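Local structure of computational designed protein based on evolution (Synthetic construct, 6JCC) at residues E7-L12 / Q55-I60; I19-D24 / K50-Q55; D61-L66 / Q72-A77. The protein has no assigned function, being a computationally designed helical protein of the caspase recruitment domain family, whose natural members mediate protein-protein interactions in signalling. All coordinates share one frame; numbering follows the deposited sequence.

Contact 1: E7-L12 / Q55-I60; sequences EQREFL and QAKKLI
R9 is the first residue of 7-12 to meet helix 52-63, at the solvent-exposed margin of the contact. Its chain runs out straight, with CG anti to the backbone N (chi1 -180°), and carries the guanidinium to K57. Bends at chi2, chi3 and chi4 fold the K57 chain back and bring its last methylene obliquely to that group, R9 NH2 lying 4.1 Å from K57 CE. R9 NH2 and K57 NZ are 4.4 Å apart; the two positive ends probably repel mildly, an effect that water here would weaken. Lysine suits the margin, since it also packs on L13 while remaining an exposed residue.

Helix 6-22 is the first and helix 52-63 the fourth of the six helices of this death-fold bundle, the architecture of caspase recruitment domains. One turn beyond R9, L12 stands on the buried side of helix 6-22. L12 CD2 touches I60 CD1 at 3.8 Å; both residues are apolar and buried, and a methyl-to-methyl contact needs no polar partner. I60 sends CG1 anti to its backbone nitrogen (chi1 -166°) and continues extended to CD1, which helps bridge the 8.1 Å between L12 CA and I60 CA. L13 also packs on I60.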
ATOM      1  N   GLU A   7     -10.296 -10.031   9.789  1.00 14.47           N
ATOM      2  CA  GLU A   7     -10.390  -8.664  10.285  1.00 15.66           C
ATOM      3  C   GLU A   7      -9.188  -7.838   9.824  1.00 14.32           C
ATOM      4  O   GLU A   7      -9.348  -6.713   9.362  1.00 14.31           O
ATOM      5  CB  GLU A   7     -10.493  -8.637  11.809  1.00 17.38           C
ATOM      6  CG  GLU A   7     -10.683  -7.232  12.359  1.00 19.50           C
ATOM      7  CD  GLU A   7     -11.131  -7.218  13.803  1.00 18.54           C
ATOM      8  OE1 GLU A   7     -10.366  -7.709  14.655  1.00 20.62           O
ATOM      9  OE2 GLU A   7     -12.234  -6.706  14.078  1.00 11.45           O
ATOM     10  N   GLN A   8      -8.002  -8.420   9.973  1.00 12.87           N
ATOM     11  CA  GLN A   8      -6.762  -7.771   9.518  0.70 12.44           C
ATOM     12  C   GLN A   8      -6.754  -7.492   8.006  1.00 11.72           C
ATOM     13  O   GLN A   8      -6.354  -6.411   7.556  1.00 11.62           O
ATOM     14  CB  GLN A   8      -5.579  -8.644   9.911  0.70 13.31           C
ATOM     15  CG  GLN A   8      -4.223  -8.135   9.475  0.70 13.85           C
ATOM     16  CD  GLN A   8      -3.090  -8.930  10.091  0.70 14.40           C
ATOM     17  OE1 GLN A   8      -3.302 -10.003  10.664  0.70 15.29           O
ATOM     18  NE2 GLN A   8      -1.880  -8.403   9.983  0.70 14.67           N
ATOM     19  N   ARG A   9      -7.196  -8.472   7.228  1.00 11.10           N
ATOM     20  CA  ARG A   9      -7.337  -8.316   5.776  1.00 10.68           C
ATOM     21  C   ARG A   9      -8.278  -7.163   5.447  1.00 11.06           C
ATOM     22  O   ARG A   9      -7.950  -6.299   4.635  1.00 11.03           O
ATOM     23  CB  ARG A   9      -7.891  -9.603   5.171  1.00 10.42           C
ATOM     24  CG  ARG A   9      -8.092  -9.596   3.659  1.00 10.53           C
ATOM     25  CD  ARG A   9      -9.041 -10.714   3.269  1.00 11.04           C
ATOM     26  NE  ARG A   9      -9.287 -10.796   1.830  1.00 11.39           N
ATOM     27  CZ  ARG A   9      -8.509 -11.418   0.940  1.00 11.83           C
ATOM     28  NH1 ARG A   9      -7.378 -12.027   1.304  1.00 12.89           N
ATOM     29  NH2 ARG A   9      -8.866 -11.420  -0.343  1.00 12.19           N
ATOM     30  N   GLU A  10      -9.447  -7.169   6.087  1.00 11.77           N
ATOM     31  CA  GLU A  10     -10.454  -6.127   5.901  1.00 12.48           C
ATOM     32  C   GLU A  10      -9.900  -4.738   6.226  1.00 12.55           C
ATOM     33  O   GLU A  10     -10.098  -3.796   5.464  1.00 12.59           O
ATOM     34  CB  GLU A  10     -11.694  -6.427   6.753  1.00 13.22           C
ATOM     35  N   PHE A  11      -9.188  -4.631   7.341  1.00 13.33           N
ATOM     36  CA  PHE A  11      -8.570  -3.365   7.738  1.00 14.79           C
ATOM     37  C   PHE A  11      -7.485  -2.903   6.792  1.00 12.96           C
ATOM     38  O   PHE A  11      -7.425  -1.726   6.461  1.00 12.77           O
ATOM     39  CB  PHE A  11      -7.992  -3.450   9.142  1.00 18.12           C
ATOM     40  CG  PHE A  11      -8.956  -3.052  10.197  1.00 21.87           C
ATOM     41  CD1 PHE A  11      -9.404  -1.748  10.261  1.00 24.79           C
ATOM     42  CD2 PHE A  11      -9.428  -3.970  11.114  1.00 24.56           C
ATOM     43  CE1 PHE A  11     -10.305  -1.359  11.229  1.00 27.97           C
ATOM     44  CE2 PHE A  11     -10.329  -3.592  12.092  1.00 27.23           C
ATOM     45  CZ  PHE A  11     -10.771  -2.285  12.147  1.00 28.88           C
ATOM     46  N   LEU A  12      -6.623  -3.824   6.375  1.00 11.49           N
ATOM     47  CA  LEU A  12      -5.560  -3.498   5.428  1.00 10.86           C
ATOM     48  C   LEU A  12      -6.151  -2.978   4.121  1.00 10.40           C
ATOM     49  O   LEU A  12      -5.694  -1.970   3.590  1.00 10.14           O
ATOM     50  CB  LEU A  12      -4.658  -4.708   5.171  1.00 10.99           C
ATOM     51  CG  LEU A  12      -3.496  -4.517   4.187  1.00 11.27           C
ATOM     52  CD1 LEU A  12      -2.609  -3.336   4.558  1.00 11.30           C
ATOM     53  CD2 LEU A  12      -2.673  -5.793   4.105  1.00 11.61           C
ATOM     54  N   GLN A  55      -9.260  -0.772  -6.397  1.00 15.10           N
ATOM     55  CA  GLN A  55      -7.820  -0.534  -6.499  1.00 14.07           C
ATOM     56  C   GLN A  55      -7.061  -1.232  -5.373  1.00 12.67           C
ATOM     57  O   GLN A  55      -6.027  -1.854  -5.615  1.00 12.36           O
ATOM     58  CB  GLN A  55      -7.506   0.962  -6.449  1.00 15.14           C
ATOM     59  CG  GLN A  55      -8.014   1.770  -7.627  1.00 16.38           C
ATOM     60  CD  GLN A  55      -7.667   3.236  -7.501  1.00 17.74           C
ATOM     61  OE1 GLN A  55      -6.507   3.584  -7.297  1.00 17.89           O
ATOM     62  NE2 GLN A  55      -8.668   4.107  -7.611  1.00 19.00           N
ATOM     63  N   ALA A  56      -7.581  -1.117  -4.150  1.00 11.68           N
ATOM     64  CA  ALA A  56      -6.978  -1.757  -2.975  1.00 11.01           C
ATOM     65  C   ALA A  56      -6.881  -3.274  -3.114  1.00 11.19           C
ATOM     66  O   ALA A  56      -5.883  -3.870  -2.714  1.00 11.19           O
ATOM     67  CB  ALA A  56      -7.748  -1.395  -1.712  1.00 10.79           C
ATOM     68  N   LYS A  57      -7.915  -3.886  -3.686  1.00 12.01           N
ATOM     69  CA  LYS A  57      -7.943  -5.332  -3.897  1.00 13.74           C
ATOM     70  C   LYS A  57      -6.862  -5.807  -4.877  1.00 13.12           C
ATOM     71  O   LYS A  57      -6.343  -6.906  -4.734  1.00 13.91           O
ATOM     72  CB  LYS A  57      -9.330  -5.785  -4.367  1.00 15.73           C
ATOM     73  CG  LYS A  57      -9.467  -7.278  -4.656  1.00 18.48           C
ATOM     74  CD  LYS A  57      -9.105  -8.179  -3.475  1.00 21.27           C
ATOM     75  CE  LYS A  57     -10.074  -8.070  -2.305  1.00 24.20           C
ATOM     76  NZ  LYS A  57     -11.404  -8.659  -2.611  1.00 25.76           N
ATOM     77  N   LYS A  58      -6.540  -4.987  -5.869  1.00 12.97           N
ATOM     78  CA  LYS A  58      -5.456  -5.294  -6.803  1.00 13.57           C
ATOM     79  C   LYS A  58      -4.110  -4.935  -6.166  1.00 11.36           C
ATOM     80  O   LYS A  58      -3.147  -5.688  -6.275  1.00 11.06           O
ATOM     81  CB  LYS A  58      -5.636  -4.534  -8.120  1.00 17.04           C
ATOM     82  CG  LYS A  58      -6.971  -4.754  -8.825  1.00 21.75           C
ATOM     83  CD  LYS A  58      -7.072  -6.119  -9.483  1.00 28.04           C
ATOM     84  CE  LYS A  58      -8.430  -6.307 -10.149  1.00 34.01           C
ATOM     85  NZ  LYS A  58      -8.379  -7.249 -11.300  1.00 38.21           N
ATOM     86  N   LEU A  59      -4.055  -3.792  -5.486  1.00 10.08           N
ATOM     87  CA  LEU A  59      -2.805  -3.295  -4.901  1.00  9.91           C
ATOM     88  C   LEU A  59      -2.258  -4.189  -3.786  1.00  9.07           C
ATOM     89  O   LEU A  59      -1.045  -4.324  -3.648  1.00  8.62           O
ATOM     90  CB  LEU A  59      -2.987  -1.865  -4.376  1.00 11.39           C
ATOM     91  CG  LEU A  59      -1.741  -1.121  -3.876  1.00 12.94           C
ATOM     92  CD1 LEU A  59      -0.665  -1.031  -4.948  1.00 13.97           C
ATOM     93  CD2 LEU A  59      -2.123   0.269  -3.395  1.00 14.01           C
ATOM     94  N   ILE A  60      -3.147  -4.805  -3.007  1.00  8.76           N
ATOM     95  CA  ILE A  60      -2.731  -5.647  -1.872  1.00  8.78           C
ATOM     96  C   ILE A  60      -1.726  -6.741  -2.271  1.00  8.18           C
ATOM     97  O   ILE A  60      -0.833  -7.067  -1.493  1.00  8.51           O
ATOM     98  CB  ILE A  60      -3.949  -6.251  -1.116  1.00  9.20           C
ATOM     99  CG1 ILE A  60      -3.516  -6.821   0.242  1.00  9.93           C
ATOM    100  CG2 ILE A  60      -4.666  -7.305  -1.956  1.00  9.27           C
ATOM    101  CD1 ILE A  60      -4.668  -7.216   1.142  1.00 10.65           C
TER

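Contact 2: I19-D24 / K50-Q55; sequences IIANLD and KTPEEQ
I20 lays its two branches against Q55 and P52, joining the C-terminal turn of helix 6-22 to the first turn of helix 52-63, the first and fourth helices of the death fold. The isoleucine and glutamine side chains cross obliquely. I20 CG2 stands above the plane of the Q55 amide, closest to its oxygen, with I20 CG2 to Q55 OE1 only 3.2 Å; this is tight packing of a methyl on a polar group. The other branch, CG1 beside the backbone nitrogen (chi1 -70°), brings I20 CD1 to 3.7 Å from Q55 CB. A beta-branched residue suits the place because one side chain can address both ends of the glutamine.

P52 supplies an apolar ring beside the same methyl, P52 CB lying 3.8 Å from I20 CG2, and its CG reaches toward the small A21. Proline fits the first helical turn, where a backbone N-H would have no earlier turn to bond to. Just before it, T51 is the N-cap and forms a capping box with E54: E54 N donates weakly to T51 OG1, and T51 N donates back to E54 OE1, a bond modelled improbably short and of doubtful length. T51 OG1 additionally donates to the anti side of E54 OE1. The Q55 amide is itself anchored: Q55 NE2 donates to K50 O over 3.2 Å, approaching from 58° out of the carbonyl plane.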
ATOM      1  N   ILE A  19      -5.947   5.546   1.821  1.00 11.87           N
ATOM      2  CA  ILE A  19      -4.737   6.173   1.268  1.00 11.48           C
ATOM      3  C   ILE A  19      -5.005   6.626  -0.167  1.00 11.83           C
ATOM      4  O   ILE A  19      -4.761   7.783  -0.508  1.00 12.08           O
ATOM      5  CB  ILE A  19      -3.515   5.216   1.312  1.00 11.28           C
ATOM      6  CG1 ILE A  19      -3.051   5.012   2.757  1.00 11.42           C
ATOM      7  CG2 ILE A  19      -2.346   5.763   0.492  1.00 11.41           C
ATOM      8  CD1 ILE A  19      -2.224   3.760   2.963  1.00 11.48           C
ATOM      9  N   ILE A  20      -5.519   5.706  -0.981  1.00 12.19           N
ATOM     10  CA  ILE A  20      -5.834   5.965  -2.395  1.00 13.03           C
ATOM     11  C   ILE A  20      -6.813   7.135  -2.568  1.00 13.45           C
ATOM     12  O   ILE A  20      -6.656   7.942  -3.483  1.00 14.01           O
ATOM     13  CB  ILE A  20      -6.373   4.682  -3.079  1.00 13.99           C
ATOM     14  CG1 ILE A  20      -5.240   3.658  -3.238  1.00 14.71           C
ATOM     15  CG2 ILE A  20      -6.984   4.975  -4.449  1.00 14.66           C
ATOM     16  CD1 ILE A  20      -5.713   2.233  -3.420  1.00 15.39           C
ATOM     17  N   ALA A  21      -7.807   7.228  -1.686  1.00 13.63           N
ATOM     18  CA  ALA A  21      -8.775   8.333  -1.721  1.00 14.48           C
ATOM     19  C   ALA A  21      -8.130   9.710  -1.530  1.00 15.51           C
ATOM     20  O   ALA A  21      -8.613  10.702  -2.078  1.00 16.21           O
ATOM     21  CB  ALA A  21      -9.858   8.119  -0.673  1.00 14.87           C
ATOM     22  N   ASN A  22      -7.044   9.753  -0.763  1.00 15.48           N
ATOM     23  CA  ASN A  22      -6.352  10.996  -0.435  1.00 16.14           C
ATOM     24  C   ASN A  22      -5.122  11.317  -1.270  1.00 13.89           C
ATOM     25  O   ASN A  22      -4.798  12.483  -1.455  1.00 12.89           O
ATOM     26  CB  ASN A  22      -5.914  10.959   1.029  1.00 18.42           C
ATOM     27  CG  ASN A  22      -7.083  11.025   1.992  1.00 21.01           C
ATOM     28  OD1 ASN A  22      -7.784  12.029   2.058  1.00 21.91           O
ATOM     29  ND2 ASN A  22      -7.292   9.962   2.751  1.00 22.89           N
ATOM     30  N   LEU A  23      -4.441  10.290  -1.759  1.00 12.74           N
ATOM     31  CA  LEU A  23      -3.088  10.422  -2.290  1.00 13.10           C
ATOM     32  C   LEU A  23      -2.852   9.381  -3.376  1.00 11.72           C
ATOM     33  O   LEU A  23      -3.227   8.219  -3.214  1.00 11.44           O
ATOM     34  CB  LEU A  23      -2.090  10.215  -1.142  1.00 14.69           C
ATOM     35  CG  LEU A  23      -0.581  10.246  -1.394  1.00 15.96           C
ATOM     36  CD1 LEU A  23      -0.123  11.624  -1.834  1.00 17.24           C
ATOM     37  CD2 LEU A  23       0.161   9.824  -0.134  1.00 16.43           C
ATOM     38  N   ASP A  24      -2.226   9.792  -4.475  1.00 10.42           N
ATOM     39  CA  ASP A  24      -1.816   8.858  -5.525  1.00  9.51           C
ATOM     40  C   ASP A  24      -0.785   7.904  -4.915  1.00  9.88           C
ATOM     41  O   ASP A  24       0.288   8.347  -4.525  1.00  9.78           O
ATOM     42  CB  ASP A  24      -1.195   9.639  -6.690  1.00  8.93           C
ATOM     43  CG  ASP A  24      -0.657   8.750  -7.815  1.00  7.36           C
ATOM     44  OD1 ASP A  24      -0.744   7.508  -7.756  1.00  8.39           O
ATOM     45  OD2 ASP A  24      -0.126   9.328  -8.777  1.00  8.15           O
ATOM     46  N   LYS A  50     -11.379   2.560 -11.538  1.00 27.50           N
ATOM     47  CA  LYS A  50     -12.000   1.955 -10.381  1.00 30.53           C
ATOM     48  C   LYS A  50     -12.095   2.867  -9.176  1.00 24.78           C
ATOM     49  O   LYS A  50     -11.476   3.925  -9.109  1.00 20.27           O
ATOM     50  CB  LYS A  50     -11.279   0.654  -9.998  1.00 32.78           C
ATOM     51  CG  LYS A  50      -9.779   0.631 -10.231  1.00 34.71           C
ATOM     52  CD  LYS A  50      -9.379  -0.326 -11.335  1.00 36.43           C
ATOM     53  CE  LYS A  50      -8.656  -1.538 -10.807  1.00 38.57           C
ATOM     54  NZ  LYS A  50      -8.554  -2.528 -11.899  1.00 40.51           N
ATOM     55  N   THR A  51     -12.884   2.401  -8.219  1.00 22.75           N
ATOM     56  CA  THR A  51     -13.058   3.042  -6.940  1.00 24.89           C
ATOM     57  C   THR A  51     -11.834   2.681  -6.101  1.00 22.30           C
ATOM     58  O   THR A  51     -11.162   1.698  -6.409  1.00 21.13           O
ATOM     59  CB  THR A  51     -14.337   2.538  -6.239  1.00 27.85           C
ATOM     60  OG1 THR A  51     -14.185   1.172  -5.849  1.00 27.19           O
ATOM     61  CG2 THR A  51     -15.564   2.660  -7.151  1.00 29.09           C
ATOM     62  N   PRO A  52     -11.540   3.456  -5.043  1.00 21.25           N
ATOM     63  CA  PRO A  52     -10.400   3.094  -4.189  1.00 20.76           C
ATOM     64  C   PRO A  52     -10.433   1.662  -3.623  1.00 20.52           C
ATOM     65  O   PRO A  52      -9.376   1.063  -3.429  1.00 18.65           O
ATOM     66  CB  PRO A  52     -10.466   4.125  -3.060  1.00 21.01           C
ATOM     67  CG  PRO A  52     -11.167   5.294  -3.655  1.00 21.34           C
ATOM     68  CD  PRO A  52     -12.169   4.719  -4.611  1.00 21.60           C
ATOM     69  N   GLU A  53     -11.627   1.121  -3.390  1.00 22.11           N
ATOM     70  CA  GLU A  53     -11.779  -0.243  -2.880  1.00 23.87           C
ATOM     71  C   GLU A  53     -11.318  -1.306  -3.868  1.00 21.90           C
ATOM     72  O   GLU A  53     -10.671  -2.274  -3.486  1.00 21.01           O
ATOM     73  CB  GLU A  53     -13.226  -0.520  -2.478  1.00 28.41           C
ATOM     74  CG  GLU A  53     -13.665   0.219  -1.224  1.00 33.56           C
ATOM     75  CD  GLU A  53     -14.161   1.638  -1.466  1.00 36.20           C
ATOM     76  OE1 GLU A  53     -14.493   2.308  -0.465  1.00 38.81           O
ATOM     77  OE2 GLU A  53     -14.219   2.099  -2.630  1.00 34.55           O
ATOM     78  N   GLU A  54     -11.633  -1.107  -5.142  1.00 21.33           N
ATOM     79  CA  GLU A  54     -11.280  -2.080  -6.175  1.00 21.82           C
ATOM     80  C   GLU A  54      -9.783  -1.992  -6.439  1.00 17.63           C
ATOM     81  O   GLU A  54      -9.128  -2.999  -6.678  1.00 16.47           O
ATOM     82  CB  GLU A  54     -12.038  -1.845  -7.483  1.00 25.90           C
ATOM     83  CG  GLU A  54     -13.493  -1.416  -7.358  1.00 29.93           C
ATOM     84  CD  GLU A  54     -14.033  -0.832  -8.646  1.00 32.69           C
ATOM     85  OE1 GLU A  54     -14.205   0.393  -8.714  1.00 33.11           O
ATOM     86  OE2 GLU A  54     -14.260  -1.597  -9.598  1.00 34.21           O
ATOM     87  N   GLN A  55      -9.260  -0.772  -6.397  1.00 15.10           N
ATOM     88  CA  GLN A  55      -7.820  -0.534  -6.499  1.00 14.07           C
ATOM     89  C   GLN A  55      -7.061  -1.232  -5.373  1.00 12.67           C
ATOM     90  O   GLN A  55      -6.027  -1.854  -5.615  1.00 12.36           O
ATOM     91  CB  GLN A  55      -7.506   0.962  -6.449  1.00 15.14           C
ATOM     92  CG  GLN A  55      -8.014   1.770  -7.627  1.00 16.38           C
ATOM     93  CD  GLN A  55      -7.667   3.236  -7.501  1.00 17.74           C
ATOM     94  OE1 GLN A  55      -6.507   3.584  -7.297  1.00 17.89           O
ATOM     95  NE2 GLN A  55      -8.668   4.107  -7.611  1.00 19.00           N
TER

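Contact 3: D61-L66 / Q72-A77; sequences DFILKL and QALIDA
L74 projects from helix 68-80 against both I63 and L66, and has more surface buried here than either of them. The contact joins the fourth and fifth helices of the six-helix death fold across the short connection between them, with its centre about 6 Å from the centre of the chain. All three side chains are buried and purely aliphatic, as befits the interior of a helical bundle. In this contact the meeting atoms are all terminal methyls.

A single methyl of L74 does the touching. Its CG is anti to the backbone N (chi1 -163°), which extends the side chain from its helix toward the other segment and places L74 CD1 3.7 Å from I63 CD1. The same methyl, L74 CD1, is also 3.7 Å from L66 CD1. Each partner crosses the L74 side chain at about a right angle, and both contacts are between CD1 methyls. Leucine suits this role because its branch point lies one carbon farther from the backbone than that of isoleucine, which gives its methyls reach. L90 of helix 84-93 and I28 also pack on L74.

The type I beta turn from I63 to L66 brings the two residues back together, consistent with their meeting one methyl; it is closed by a bond from L66 N to I63 O of 3.2 Å. The turn swings the chain round, and L66 adopts an extended backbone conformation that leads toward helix 68-80. I63 also packs on L94 and L66 on P32, so both ends of the turn are packed from further sides. Within the turn, the two methyls that receive L74 are themselves close, I63 CD1 lying 4.2 Å from L66 CD1.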
ATOM      1  N   ASP A  61      -1.868  -7.295  -3.476  1.00  7.98           N
ATOM      2  CA  ASP A  61      -0.939  -8.324  -3.976  1.00  7.70           C
ATOM      3  C   ASP A  61       0.502  -7.835  -3.991  1.00  7.52           C
ATOM      4  O   ASP A  61       1.418  -8.577  -3.651  1.00  8.34           O
ATOM      5  CB  ASP A  61      -1.323  -8.774  -5.390  1.00  8.15           C
ATOM      6  CG  ASP A  61      -2.583  -9.608  -5.421  1.00  8.78           C
ATOM      7  OD1 ASP A  61      -2.984 -10.150  -4.372  1.00  8.71           O
ATOM      8  OD2 ASP A  61      -3.165  -9.745  -6.513  1.00  8.95           O
ATOM      9  N   PHE A  62       0.690  -6.583  -4.383  1.00  7.17           N
ATOM     10  CA  PHE A  62       2.023  -5.990  -4.448  1.00  7.22           C
ATOM     11  C   PHE A  62       2.514  -5.561  -3.071  1.00  7.44           C
ATOM     12  O   PHE A  62       3.696  -5.725  -2.756  1.00  7.83           O
ATOM     13  CB  PHE A  62       2.023  -4.837  -5.447  1.00  7.79           C
ATOM     14  CG  PHE A  62       1.639  -5.271  -6.829  1.00  8.94           C
ATOM     15  CD1 PHE A  62       2.559  -5.931  -7.634  1.00  9.94           C
ATOM     16  CD2 PHE A  62       0.348  -5.073  -7.309  1.00  9.86           C
ATOM     17  CE1 PHE A  62       2.213  -6.359  -8.907  1.00 10.97           C
ATOM     18  CE2 PHE A  62      -0.005  -5.498  -8.582  1.00 11.12           C
ATOM     19  CZ  PHE A  62       0.927  -6.143  -9.381  1.00 11.54           C
ATOM     20  N   ILE A  63       1.602  -5.055  -2.243  1.00  7.70           N
ATOM     21  CA  ILE A  63       1.914  -4.693  -0.855  1.00  8.21           C
ATOM     22  C   ILE A  63       2.466  -5.898  -0.084  1.00  8.18           C
ATOM     23  O   ILE A  63       3.432  -5.766   0.665  1.00  8.39           O
ATOM     24  CB  ILE A  63       0.672  -4.104  -0.129  1.00  8.93           C
ATOM     25  CG1 ILE A  63       0.203  -2.790  -0.784  1.00  8.84           C
ATOM     26  CG2 ILE A  63       0.931  -3.884   1.356  1.00  9.85           C
ATOM     27  CD1 ILE A  63       1.205  -1.652  -0.792  1.00  8.75           C
ATOM     28  N   LEU A  64       1.871  -7.072  -0.286  1.00  8.39           N
ATOM     29  CA  LEU A  64       2.318  -8.275   0.422  1.00  8.94           C
ATOM     30  C   LEU A  64       3.647  -8.856  -0.081  1.00  9.39           C
ATOM     31  O   LEU A  64       4.223  -9.713   0.587  1.00 10.19           O
ATOM     32  CB  LEU A  64       1.214  -9.340   0.431  1.00 10.09           C
ATOM     33  CG  LEU A  64      -0.050  -8.941   1.204  1.00 11.82           C
ATOM     34  CD1 LEU A  64      -1.116 -10.011   1.032  1.00 13.16           C
ATOM     35  CD2 LEU A  64       0.215  -8.694   2.683  1.00 12.70           C
ATOM     36  N   LYS A  65       4.136  -8.384  -1.232  1.00  9.04           N
ATOM     37  CA  LYS A  65       5.462  -8.753  -1.740  1.00  9.86           C
ATOM     38  C   LYS A  65       6.581  -7.790  -1.320  1.00  8.95           C
ATOM     39  O   LYS A  65       7.739  -8.008  -1.681  1.00  9.30           O
ATOM     40  CB  LYS A  65       5.426  -8.877  -3.269  1.00 12.20           C
ATOM     41  CG  LYS A  65       4.510  -9.990  -3.753  1.00 15.52           C
ATOM     42  CD  LYS A  65       4.782 -10.394  -5.193  1.00 20.45           C
ATOM     43  CE  LYS A  65       4.414  -9.300  -6.179  1.00 25.77           C
ATOM     44  NZ  LYS A  65       4.411  -9.819  -7.576  1.00 30.94           N
ATOM     45  N   LEU A  66       6.258  -6.745  -0.555  1.00  8.17           N
ATOM     46  CA  LEU A  66       7.273  -5.783  -0.117  1.00  7.95           C
ATOM     47  C   LEU A  66       8.300  -6.434   0.805  1.00  8.28           C
ATOM     48  O   LEU A  66       7.946  -7.228   1.675  1.00  9.30           O
ATOM     49  CB  LEU A  66       6.634  -4.604   0.625  1.00  7.87           C
ATOM     50  CG  LEU A  66       5.700  -3.673  -0.152  1.00  8.15           C
ATOM     51  CD1 LEU A  66       4.893  -2.817   0.813  1.00  8.31           C
ATOM     52  CD2 LEU A  66       6.460  -2.792  -1.127  1.00  8.65           C
ATOM     53  N   GLN A  72       8.948  -0.291   5.138  1.00  8.45           N
ATOM     54  CA  GLN A  72       9.318   0.892   5.922  1.00  9.49           C
ATOM     55  C   GLN A  72       9.353   2.164   5.073  1.00  9.27           C
ATOM     56  O   GLN A  72       8.904   3.214   5.528  1.00  9.02           O
ATOM     57  CB  GLN A  72      10.670   0.692   6.621  1.00 10.76           C
ATOM     58  CG  GLN A  72      11.009   1.754   7.664  1.00 12.88           C
ATOM     59  CD  GLN A  72       9.966   1.885   8.766  1.00 14.29           C
ATOM     60  OE1 GLN A  72       9.459   2.977   9.025  1.00 15.75           O
ATOM     61  NE2 GLN A  72       9.633   0.772   9.414  1.00 15.20           N
ATOM     62  N   ALA A  73       9.870   2.064   3.848  1.00  8.86           N
ATOM     63  CA  ALA A  73       9.905   3.201   2.913  1.00  8.69           C
ATOM     64  C   ALA A  73       8.504   3.726   2.610  1.00  8.77           C
ATOM     65  O   ALA A  73       8.272   4.930   2.545  1.00  9.05           O
ATOM     66  CB  ALA A  73      10.599   2.802   1.621  1.00  8.73           C
ATOM     67  N   LEU A  74       7.574   2.801   2.436  1.00  8.90           N
ATOM     68  CA  LEU A  74       6.185   3.143   2.193  1.00  9.84           C
ATOM     69  C   LEU A  74       5.587   3.909   3.385  1.00  9.72           C
ATOM     70  O   LEU A  74       4.933   4.939   3.213  1.00  9.93           O
ATOM     71  CB  LEU A  74       5.418   1.857   1.915  1.00 11.94           C
ATOM     72  CG  LEU A  74       4.063   1.953   1.246  1.00 14.30           C
ATOM     73  CD1 LEU A  74       3.754   0.689   0.475  1.00 15.32           C
ATOM     74  CD2 LEU A  74       3.040   2.118   2.327  1.00 15.18           C
ATOM     75  N   ILE A  75       5.831   3.395   4.587  1.00  9.81           N
ATOM     76  CA  ILE A  75       5.359   4.028   5.826  1.00 10.26           C
ATOM     77  C   ILE A  75       5.984   5.419   5.982  1.00  9.93           C
ATOM     78  O   ILE A  75       5.278   6.393   6.262  1.00 10.07           O
ATOM     79  CB  ILE A  75       5.656   3.135   7.059  1.00 11.47           C
ATOM     80  CG1 ILE A  75       4.819   1.850   6.996  1.00 13.11           C
ATOM     81  CG2 ILE A  75       5.352   3.855   8.370  1.00 11.70           C
ATOM     82  CD1 ILE A  75       5.404   0.695   7.780  1.00 14.74           C
ATOM     83  N   ASP A  76       7.300   5.507   5.791  1.00 10.08           N
ATOM     84  CA  ASP A  76       8.010   6.796   5.837  1.00 10.34           C
ATOM     85  C   ASP A  76       7.461   7.786   4.808  1.00  9.69           C
ATOM     86  O   ASP A  76       7.320   8.973   5.096  1.00  9.74           O
ATOM     87  CB  ASP A  76       9.516   6.605   5.597  1.00 11.99           C
ATOM     88  CG  ASP A  76      10.224   5.885   6.739  1.00 12.51           C
ATOM     89  OD1 ASP A  76       9.619   5.658   7.803  1.00 14.11           O
ATOM     90  OD2 ASP A  76      11.406   5.546   6.563  1.00 12.46           O
ATOM     91  N   ALA A  77       7.151   7.291   3.613  1.00  9.08           N
ATOM     92  CA  ALA A  77       6.615   8.136   2.546  1.00  9.01           C
ATOM     93  C   ALA A  77       5.238   8.706   2.887  1.00  8.81           C
ATOM     94  O   ALA A  77       4.968   9.872   2.596  1.00  8.78           O
ATOM     95  CB  ALA A  77       6.560   7.367   1.240  1.00  9.07           C
TER

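How the contacts relate
From the N terminus, helix 6-22 enters contact 1 through its first half and contact 2 through its last turn. The chain then passes through helices 30-34 and 40-47 and returns as helix 52-63, whose start closes contact 2 and whose next turns close contact 1. Contact 2 is therefore nested inside the loop of contact 1; the two share Q55 and touch, I20 CD1 lying against A56 and L59. Contact 3 follows in series: 61-66 adjoins 55-60 and closes a short loop onto helix 68-80. Helix 52-63 takes part in all three, tying the first helix to the fifth.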